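Local atomic coordinates of PmbA-related protein (Thermotoga maritima, PDB entry 1VL4), a protein that belongs to the PmbA/TldD group of the peptidase U62 family and may act as a metallopeptidase, although its precise function is not established. Residues R216-E219 with E220-L224; K360-R364 with G365-T369; W393-G397 with E398-G402; D414-R417 with K418-L421. All coordinates share one frame; numbering follows the deposited sequence.

Contact 1: R216-E219 with E220-L224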
loop_
_atom_site.group_PDB
_atom_site.type_symbol
_atom_site.label_atom_id
_atom_site.label_comp_id
_atom_site.label_asym_id
_atom_site.label_seq_id
_atom_site.Cartn_x
_atom_site.Cartn_y
_atom_site.Cartn_z
ATOM N N ARG A 216 -0.249 -26.011 14.222
ATOM C CA ARG A 216 0.563 -24.935 14.822
ATOM C C ARG A 216 -0.132 -23.599 15.108
ATOM O O ARG A 216 0.135 -23.007 16.132
ATOM C CB ARG A 216 1.855 -24.680 14.054
ATOM C CG ARG A 216 2.665 -25.923 14.008
ATOM C CD ARG A 216 4.155 -25.743 14.104
ATOM N NE ARG A 216 4.843 -26.204 12.900
ATOM C CZ ARG A 216 6.128 -26.558 12.856
ATOM N NH1 ARG A 216 6.886 -26.518 13.952
ATOM N NH2 ARG A 216 6.665 -26.944 11.709
ATOM N N ALA A 217 -0.985 -23.121 14.213
ATOM C CA ALA A 217 -1.706 -21.909 14.456
ATOM C C ALA A 217 -2.568 -22.036 15.727
ATOM O O ALA A 217 -2.599 -21.115 16.569
ATOM C CB ALA A 217 -2.553 -21.577 13.235
ATOM N N ALA A 218 -3.240 -23.182 15.886
ATOM C CA ALA A 218 -4.075 -23.464 17.069
ATOM C C ALA A 218 -3.195 -23.551 18.334
ATOM O O ALA A 218 -3.438 -22.854 19.308
ATOM C CB ALA A 218 -4.813 -24.757 16.876
ATOM N N GLU A 219 -2.166 -24.394 18.284
ATOM C CA GLU A 219 -1.163 -24.523 19.377
ATOM C C GLU A 219 -0.622 -23.168 19.825
ATOM O O GLU A 219 -0.518 -22.898 21.006
ATOM C CB GLU A 219 -0.015 -25.444 18.952
ATOM C CG GLU A 219 -0.430 -26.916 18.852
ATOM C CD GLU A 219 0.609 -27.827 18.148
ATOM O OE1 GLU A 219 1.519 -27.330 17.436
ATOM O OE2 GLU A 219 0.481 -29.066 18.277
ATOM N N GLU A 220 -0.303 -22.310 18.866
ATOM C CA GLU A 220 0.119 -20.951 19.156
ATOM C C GLU A 220 -0.907 -20.192 20.006
ATOM O O GLU A 220 -0.607 -19.720 21.111
ATOM C CB GLU A 220 0.442 -20.213 17.868
ATOM C CG GLU A 220 1.717 -20.696 17.156
ATOM C CD GLU A 220 3.001 -20.239 17.866
ATOM O OE1 GLU A 220 3.241 -19.005 17.939
ATOM O OE2 GLU A 220 3.777 -21.117 18.318
ATOM N N ALA A 221 -2.138 -20.151 19.538
ATOM C CA ALA A 221 -3.202 -19.460 20.246
ATOM C C ALA A 221 -3.488 -20.039 21.636
ATOM O O ALA A 221 -3.668 -19.300 22.607
ATOM C CB ALA A 221 -4.488 -19.479 19.387
ATOM N N ILE A 222 -3.548 -21.363 21.714
ATOM C CA ILE A 222 -3.926 -22.055 22.938
ATOM C C ILE A 222 -2.894 -21.855 24.049
ATOM O O ILE A 222 -3.235 -21.756 25.231
ATOM C CB ILE A 222 -4.101 -23.557 22.658
ATOM C CG1 ILE A 222 -5.448 -23.820 21.985
ATOM C CG2 ILE A 222 -4.030 -24.403 23.943
ATOM C CD1 ILE A 222 -5.516 -25.146 21.224
ATOM N N SER A 223 -1.623 -21.822 23.655
ATOM C CA SER A 223 -0.530 -21.688 24.599
ATOM C C SER A 223 -0.551 -20.346 25.343
ATOM O O SER A 223 0.054 -20.227 26.421
ATOM C CB SER A 223 0.804 -21.890 23.900
ATOM O OG SER A 223 1.091 -20.826 23.040
ATOM N N LEU A 224 -1.248 -19.359 24.779
ATOM C CA LEU A 224 -1.397 -18.050 25.418
ATOM C C LEU A 224 -2.596 -17.987 26.367
ATOM O O LEU A 224 -2.814 -16.963 27.029
ATOM C CB LEU A 224 -1.504 -16.940 24.370
ATOM C CG LEU A 224 -0.274 -16.776 23.499
ATOM C CD1 LEU A 224 -0.604 -15.802 22.382
ATOM C CD2 LEU A 224 0.932 -16.323 24.314
#

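Contact 2: K360-R364 with G365-T369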
loop_
_atom_site.group_PDB
_atom_site.type_symbol
_atom_site.label_atom_id
_atom_site.label_comp_id
_atom_site.label_asym_id
_atom_site.label_seq_id
_atom_site.Cartn_x
_atom_site.Cartn_y
_atom_site.Cartn_z
ATOM N N LYS A 360 16.721 -23.234 28.590
ATOM C CA LYS A 360 17.476 -23.736 29.709
ATOM C C LYS A 360 18.602 -22.770 30.037
ATOM O O LYS A 360 18.786 -22.396 31.214
ATOM C CB LYS A 360 18.024 -25.132 29.389
ATOM C CG LYS A 360 17.266 -26.343 29.967
ATOM C CD LYS A 360 15.756 -26.254 29.802
ATOM C CE LYS A 360 15.051 -27.292 30.653
ATOM N NZ LYS A 360 15.267 -27.082 32.127
ATOM N N GLU A 361 19.361 -22.343 29.029
ATOM C CA GLU A 361 20.462 -21.387 29.285
ATOM C C GLU A 361 19.968 -20.053 29.841
ATOM O O GLU A 361 20.588 -19.496 30.734
ATOM C CB GLU A 361 21.246 -21.088 28.020
ATOM C CG GLU A 361 21.993 -22.251 27.433
ATOM C CD GLU A 361 23.351 -22.412 28.029
ATOM O OE1 GLU A 361 23.627 -21.764 29.062
ATOM O OE2 GLU A 361 24.140 -23.192 27.456
ATOM N N MET A 362 18.880 -19.510 29.277
ATOM C CA MET A 362 18.315 -18.277 29.796
ATOM C C MET A 362 17.838 -18.437 31.240
ATOM O O MET A 362 18.045 -17.544 32.065
ATOM C CB MET A 362 17.135 -17.817 28.947
ATOM C CG MET A 362 16.511 -16.503 29.503
ATOM S SD MET A 362 15.246 -15.792 28.448
ATOM C CE MET A 362 13.957 -17.029 28.614
ATOM N N ASP A 363 17.151 -19.551 31.492
ATOM C CA ASP A 363 16.648 -19.979 32.787
ATOM C C ASP A 363 15.499 -19.139 33.360
ATOM O O ASP A 363 14.552 -19.680 33.943
ATOM C CB ASP A 363 17.783 -20.064 33.808
ATOM C CG ASP A 363 17.288 -20.489 35.182
ATOM O OD1 ASP A 363 16.854 -21.652 35.299
ATOM O OD2 ASP A 363 17.296 -19.671 36.129
ATOM N N ARG A 364 15.611 -17.824 33.287
ATOM C CA ARG A 364 14.556 -16.956 33.785
ATOM C C ARG A 364 14.452 -15.666 32.961
ATOM O O ARG A 364 15.408 -14.936 32.809
ATOM C CB ARG A 364 14.799 -16.666 35.245
ATOM C CG ARG A 364 13.667 -16.001 35.953
ATOM C CD ARG A 364 14.001 -15.933 37.421
ATOM N NE ARG A 364 12.990 -15.219 38.169
ATOM C CZ ARG A 364 12.848 -13.894 38.172
ATOM N NH1 ARG A 364 13.660 -13.122 37.454
ATOM N NH2 ARG A 364 11.882 -13.336 38.898
ATOM N N GLY A 365 13.284 -15.384 32.417
ATOM C CA GLY A 365 13.195 -14.293 31.470
ATOM C C GLY A 365 11.969 -14.369 30.588
ATOM O O GLY A 365 11.035 -15.120 30.874
ATOM N N VAL A 366 11.991 -13.574 29.521
ATOM C CA VAL A 366 10.872 -13.471 28.604
ATOM C C VAL A 366 11.198 -14.174 27.293
ATOM O O VAL A 366 12.307 -14.063 26.784
ATOM C CB VAL A 366 10.546 -12.007 28.293
ATOM C CG1 VAL A 366 9.367 -11.931 27.303
ATOM C CG2 VAL A 366 10.224 -11.252 29.585
ATOM N N VAL A 367 10.218 -14.894 26.765
ATOM C CA VAL A 367 10.266 -15.392 25.398
ATOM C C VAL A 367 9.328 -14.497 24.560
ATOM O O VAL A 367 8.184 -14.313 24.908
ATOM C CB VAL A 367 9.821 -16.860 25.296
ATOM C CG1 VAL A 367 9.617 -17.274 23.813
ATOM C CG2 VAL A 367 10.831 -17.791 26.000
ATOM N N ILE A 368 9.840 -13.919 23.488
ATOM C CA ILE A 368 9.004 -13.160 22.578
ATOM C C ILE A 368 8.888 -13.938 21.284
ATOM O O ILE A 368 9.893 -14.236 20.627
ATOM C CB ILE A 368 9.516 -11.709 22.417
ATOM C CG1 ILE A 368 9.029 -10.908 23.623
ATOM C CG2 ILE A 368 8.998 -11.024 21.104
ATOM C CD1 ILE A 368 9.900 -9.819 23.941
ATOM N N THR A 369 7.639 -14.265 20.943
ATOM C CA THR A 369 7.321 -15.114 19.787
ATOM C C THR A 369 6.825 -14.340 18.572
ATOM O O THR A 369 6.966 -14.818 17.469
ATOM C CB THR A 369 6.236 -16.142 20.116
ATOM O OG1 THR A 369 5.095 -15.462 20.669
ATOM C CG2 THR A 369 6.768 -17.169 21.125
#

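Contact 3: W393-G397 with E398-G402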
loop_
_atom_site.group_PDB
_atom_site.type_symbol
_atom_site.label_atom_id
_atom_site.label_comp_id
_atom_site.label_asym_id
_atom_site.label_seq_id
_atom_site.Cartn_x
_atom_site.Cartn_y
_atom_site.Cartn_z
ATOM N N TRP A 393 6.534 -16.063 29.996
ATOM C CA TRP A 393 7.440 -15.969 31.137
ATOM C C TRP A 393 8.083 -17.356 31.330
ATOM O O TRP A 393 7.404 -18.387 31.236
ATOM C CB TRP A 393 6.693 -15.548 32.412
ATOM C CG TRP A 393 7.615 -15.462 33.584
ATOM C CD1 TRP A 393 7.667 -16.304 34.661
ATOM C CD2 TRP A 393 8.667 -14.505 33.771
ATOM N NE1 TRP A 393 8.677 -15.914 35.511
ATOM C CE2 TRP A 393 9.321 -14.830 34.967
ATOM C CE3 TRP A 393 9.133 -13.421 33.027
ATOM C CZ2 TRP A 393 10.390 -14.081 35.455
ATOM C CZ3 TRP A 393 10.200 -12.691 33.513
ATOM C CH2 TRP A 393 10.811 -13.018 34.700
ATOM N N VAL A 394 9.389 -17.367 31.578
ATOM C CA VAL A 394 10.130 -18.583 31.803
ATOM C C VAL A 394 10.688 -18.516 33.209
ATOM O O VAL A 394 11.238 -17.512 33.608
ATOM C CB VAL A 394 11.298 -18.687 30.797
ATOM C CG1 VAL A 394 12.185 -19.905 31.071
ATOM C CG2 VAL A 394 10.766 -18.710 29.381
ATOM N N GLU A 395 10.503 -19.571 33.971
ATOM C CA GLU A 395 11.263 -19.769 35.210
ATOM C C GLU A 395 11.791 -21.194 35.266
ATOM O O GLU A 395 11.142 -22.141 34.828
ATOM C CB GLU A 395 10.471 -19.412 36.472
ATOM C CG GLU A 395 8.984 -19.340 36.284
ATOM C CD GLU A 395 8.251 -18.875 37.538
ATOM O OE1 GLU A 395 8.886 -18.218 38.405
ATOM O OE2 GLU A 395 7.030 -19.173 37.643
ATOM N N ASN A 396 12.989 -21.318 35.803
ATOM C CA ASN A 396 13.702 -22.580 35.867
ATOM C C ASN A 396 13.817 -23.281 34.549
ATOM O O ASN A 396 13.737 -24.496 34.514
ATOM C CB ASN A 396 13.043 -23.498 36.894
ATOM C CG ASN A 396 13.148 -22.948 38.271
ATOM O OD1 ASN A 396 14.264 -22.669 38.749
ATOM N ND2 ASN A 396 11.990 -22.718 38.919
ATOM N N GLY A 397 14.003 -22.525 33.465
ATOM C CA GLY A 397 14.237 -23.103 32.149
ATOM C C GLY A 397 13.019 -23.659 31.423
ATOM O O GLY A 397 13.149 -24.343 30.381
ATOM N N GLU A 398 11.841 -23.306 31.913
ATOM C CA GLU A 398 10.567 -23.793 31.384
ATOM C C GLU A 398 9.568 -22.659 31.239
ATOM O O GLU A 398 9.452 -21.811 32.129
ATOM C CB GLU A 398 9.983 -24.831 32.365
ATOM C CG GLU A 398 10.748 -26.171 32.318
ATOM C CD GLU A 398 10.344 -27.133 33.412
ATOM O OE1 GLU A 398 9.182 -27.054 33.897
ATOM O OE2 GLU A 398 11.201 -27.973 33.795
ATOM N N ILE A 399 8.791 -22.673 30.166
ATOM C CA ILE A 399 7.734 -21.672 29.994
ATOM C C ILE A 399 6.733 -21.866 31.130
ATOM O O ILE A 399 6.275 -22.982 31.385
ATOM C CB ILE A 399 7.069 -21.765 28.589
ATOM C CG1 ILE A 399 8.071 -21.320 27.502
ATOM C CG2 ILE A 399 5.795 -20.946 28.517
ATOM C CD1 ILE A 399 7.736 -21.839 26.162
ATOM N N ALA A 400 6.464 -20.797 31.863
ATOM C CA ALA A 400 5.512 -20.861 32.936
ATOM C C ALA A 400 4.127 -20.433 32.442
ATOM O O ALA A 400 3.143 -21.108 32.720
ATOM C CB ALA A 400 5.954 -19.983 34.098
ATOM N N HIS A 401 4.053 -19.313 31.737
ATOM C CA HIS A 401 2.754 -18.760 31.314
ATOM C C HIS A 401 2.928 -17.677 30.270
ATOM O O HIS A 401 3.967 -17.038 30.218
ATOM C CB HIS A 401 1.948 -18.209 32.496
ATOM C CG HIS A 401 2.641 -17.130 33.281
ATOM N ND1 HIS A 401 2.708 -15.817 32.855
ATOM C CD2 HIS A 401 3.260 -17.168 34.485
ATOM C CE1 HIS A 401 3.355 -15.099 33.755
ATOM N NE2 HIS A 401 3.698 -15.895 34.756
ATOM N N GLY A 402 1.906 -17.476 29.443
ATOM C CA GLY A 402 1.962 -16.451 28.421
ATOM C C GLY A 402 1.956 -15.063 29.049
ATOM O O GLY A 402 1.571 -14.894 30.188
#

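Contact 4: D414-R417 with K418-L421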
loop_
_atom_site.group_PDB
_atom_site.type_symbol
_atom_site.label_atom_id
_atom_site.label_comp_id
_atom_site.label_asym_id
_atom_site.label_seq_id
_atom_site.Cartn_x
_atom_site.Cartn_y
_atom_site.Cartn_z
ATOM N N ASP A 414 21.882 -2.051 19.483
ATOM C CA ASP A 414 22.158 -2.536 20.834
ATOM C C ASP A 414 21.667 -3.966 21.016
ATOM O O ASP A 414 22.306 -4.755 21.657
ATOM C CB ASP A 414 21.474 -1.659 21.881
ATOM C CG ASP A 414 22.133 -0.297 22.030
ATOM O OD1 ASP A 414 23.389 -0.232 22.022
ATOM O OD2 ASP A 414 21.390 0.703 22.173
ATOM N N LEU A 415 20.507 -4.280 20.476
ATOM C CA LEU A 415 20.033 -5.659 20.422
ATOM C C LEU A 415 21.089 -6.604 19.833
ATOM O O LEU A 415 21.389 -7.640 20.433
ATOM C CB LEU A 415 18.758 -5.739 19.582
ATOM C CG LEU A 415 18.002 -7.064 19.683
ATOM C CD1 LEU A 415 16.506 -6.835 19.635
ATOM C CD2 LEU A 415 18.443 -8.042 18.601
ATOM N N LEU A 416 21.642 -6.229 18.669
ATOM C CA LEU A 416 22.679 -6.994 18.009
ATOM C C LEU A 416 23.868 -7.176 18.917
ATOM O O LEU A 416 24.470 -8.258 18.915
ATOM C CB LEU A 416 23.148 -6.353 16.681
ATOM C CG LEU A 416 22.135 -6.331 15.528
ATOM C CD1 LEU A 416 22.663 -5.559 14.298
ATOM C CD2 LEU A 416 21.681 -7.738 15.158
ATOM N N ARG A 417 24.207 -6.123 19.684
ATOM C CA ARG A 417 25.316 -6.202 20.639
ATOM C C ARG A 417 25.054 -7.192 21.753
ATOM O O ARG A 417 25.983 -7.797 22.251
ATOM C CB ARG A 417 25.630 -4.845 21.315
ATOM C CG ARG A 417 26.208 -3.769 20.425
ATOM C CD ARG A 417 27.648 -4.052 20.072
ATOM N NE ARG A 417 28.549 -3.775 21.190
ATOM C CZ ARG A 417 29.780 -4.266 21.313
ATOM N NH1 ARG A 417 30.503 -3.928 22.367
ATOM N NH2 ARG A 417 30.282 -5.114 20.411
ATOM N N LYS A 418 23.797 -7.317 22.164
ATOM C CA LYS A 418 23.401 -8.138 23.305
ATOM C C LYS A 418 22.924 -9.529 22.924
ATOM O O LYS A 418 22.466 -10.281 23.764
ATOM C CB LYS A 418 22.307 -7.414 24.077
ATOM C CG LYS A 418 22.846 -6.129 24.732
ATOM C CD LYS A 418 21.846 -5.468 25.671
ATOM C CE LYS A 418 20.640 -4.866 24.946
ATOM N NZ LYS A 418 19.767 -4.142 25.945
ATOM N N ILE A 419 23.017 -9.894 21.658
ATOM C CA ILE A 419 22.753 -11.313 21.326
ATOM C C ILE A 419 23.958 -12.152 21.819
ATOM O O ILE A 419 25.044 -12.077 21.272
ATOM C CB ILE A 419 22.441 -11.536 19.843
ATOM C CG1 ILE A 419 21.074 -10.901 19.496
ATOM C CG2 ILE A 419 22.396 -13.056 19.528
ATOM C CD1 ILE A 419 20.816 -10.695 17.970
ATOM N N VAL A 420 23.753 -12.910 22.882
ATOM C CA VAL A 420 24.839 -13.687 23.453
ATOM C C VAL A 420 24.853 -15.163 23.006
ATOM O O VAL A 420 25.882 -15.811 23.083
ATOM C CB VAL A 420 24.855 -13.566 25.031
ATOM C CG1 VAL A 420 25.024 -12.115 25.438
ATOM C CG2 VAL A 420 23.601 -14.161 25.681
ATOM N N LEU A 421 23.717 -15.682 22.552
ATOM C CA LEU A 421 23.613 -17.040 22.025
ATOM C C LEU A 421 22.587 -17.131 20.928
ATOM O O LEU A 421 21.508 -16.537 21.028
ATOM C CB LEU A 421 23.174 -18.009 23.113
ATOM C CG LEU A 421 24.156 -18.561 24.139
ATOM C CD1 LEU A 421 23.341 -19.362 25.169
ATOM C CD2 LEU A 421 25.260 -19.412 23.479
#

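Contact 1: R216-E219 with E220-L224
Glu220 N bonds to Arg216 O at 2.9 Å, and three further i to i-4 backbone bonds carry the helix on: Ala221 N to Ala217 O, Ile222 N to Ala218 O and Ser223 N to Glu219 O. Of these, Ile222 N to Ala218 O is short, 2.8 Å. Side chains then pack back on the same carbonyls. Ile222 lies beside Ala218 O, its CG1 at 3.5 Å and its CD1 at 3.6 Å from that oxygen. The methyl-to-methyl approach of Ala218 CB and Ile222 CD1 is looser, 4.4 Å. Glu220 presses its CG to 3.0 Å from Arg216 O, a tight spot. The first torsion sets this CG beside the backbone N (chi1 -70°), and a second bend at chi2 (-74°) turns the carboxylate off the helix, where OE1 forms a salt bridge with Arg240. Arg216, one turn earlier, leads its guanidinium outward, and NE pairs with Glu212. Both charged ends therefore find their mates outside this turn. A hydrogen bond also links the hydroxyls of Ser223 and Tyr392. This is the C-terminal part of helix 210-223, whose faces are shared out among neighbours. Ala217 and Ala221 turn their small methyls to Ala184 and Ala188 on strand 172-188, allowing a close fit, while Arg216 rests on Trp198 of strand 194-202 and Leu224 touches Lys390 and Tyr392 of strand 384-395.

Contact 2: K360-R364 with G365-T369
Met362 lays its thioether end over one face of the flat peptide group joining Gly365 to Val366: CE stands 3.9 Å from Gly365 C. SD lies 3.8 Å from Val366 O, the carbonyl oxygen of the next peptide. At the rim of the first peptide, Gly365 O bonds to the backbone of Val394 on the neighbouring strand. Met362 reaches over because CG is anti to its backbone N (chi1 179°) and the chain stays extended until chi3 (68°) turns CE inward, where it also meets Val367 CG2 at 4.1 Å. The backbone angles of Gly365 by themselves call for glycine, and a CB there would fall 2.8 Å from Met362 SD and would also strike Arg364 O. The chain gets from helix to strand by a sharp reversal at Asp363, whose phi is positive, with Arg364 N bonded to Met362 O at 2.7 Å. Replacing Met362 with an alanine would probably open a gap over the Gly365 peptide and leave Val367 CG2 without its methyl neighbour. Chemically the contact sets a polarisable thioether against the face of a glycine peptide and a valine; being apolar, the Met362 packing probably depends on fit of shape rather than on charge.

Contact 3: W393-G397 with E398-G402
A two-residue beta hairpin, closed by a type I' turn from Glu395 to Glu398, joins strands 384-395 and 398-404, and a classic beta bulge sets Ala400 and His401 together opposite Trp393. At the turn, Asn396 and Gly397 both have positive phi, and Glu395 and Glu398 form the closing hydrogen-bonded pair: Glu395 N reaches Glu398 O at 3.1 Å, while Glu398 N bonds back to Glu395 O. Gly397 O is buried without a polar partner. At the bulge, Trp393 N bonds to His401 O and Trp393 O accepts Ala400 N at 2.7 Å. Between bulge and turn, Val394 and Ile399 make a non-hydrogen-bonded pair, with Val394 CG2 4.2 Å from Ile399 CG1; Val394 also packs on Leu359 and Met362 of helix 355-362. On the other face Trp393 and His401 run side by side. Trp393 CB sits over one face of the imidazole in a CH-pi contact, 3.9 Å from its centroid. The rings themselves are near parallel (27°) but slid so far apart that they barely overlap. Trp393 also meets Tyr235, the two ring planes steeply inclined. Ala400 CB lies 4.1 Å from Trp393 CD1 and 3.8 Å from Glu395 CG, and the carboxylate carbon of Glu395 lies at the edge of the indole, in its plane. His401 keeps its ring beside Trp393 by placing CG between the backbone N and carbonyl carbon (chi1 58°), and the rotation is fixed by an almost straight bond in the ring plane, His401 ND1 to Gly402 O, 3.0 Å.

Contact 4: D414-R417 with K418-L421
Lys418 N donates to two carbonyls at once, to Asp414 O at 3.0 Å and, more weakly because of a poorer angle, to Leu415 O. These backbone bonds finish the last turn of helix 412-417, after which Lys418 leaves helical geometry. Among the apolar contacts, Ile419 CD1 meets Leu415 CD2 at 3.6 Å, the two side chains slanting across each other, and Leu416 CD2 more loosely at 4.2 Å from alongside. Ile419 CG1 also lies 3.4 Å from Leu415 O. The aliphatic part of Lys418 folds over the carbonyl of Asp414, with CG 3.4 Å and CE 3.7 Å from Asp414 O. A bend at chi3 (-69°) brings CE back to that oxygen. The opposite charges do not touch: Lys418 NZ stays 6.4 Å from Asp414 OD2 and hydrogen-bonds to Val441 O. A serine in place of Lys418 would probably leave Val441 O without this donor and uncover the carbonyl of Asp414. Leu416 and Ile419 reach on to Phe251 and Val437 respectively. This is a helix-to-strand junction: helix 412-417 ends and the chain passes directly into strand 419-422, an antiparallel partner of strand 437-444.

In the fold
From the N terminus the contacts come strictly in series; none encloses or crosses another, and each is made within one unbroken stretch. Contact 1 is a turn of helix 210-223. Contact 2 passes from helix 355-362 into strand 365-372, contact 3 is the one that closes a hairpin, and contact 4 leads from helix 412-417 into strand 419-422. Contacts 2, 3 and 4 all reach the same mixed sheet. Contacts 2 and 3 adjoin, their centres about 7 Å apart, with Gly365 beside Val394 and Asp363 beside Gly397. Glu361 packs on Leu421, linking contacts 2 and 4, while Leu224, just past the end of helix 210-223, packs on Gly402 of the hairpin.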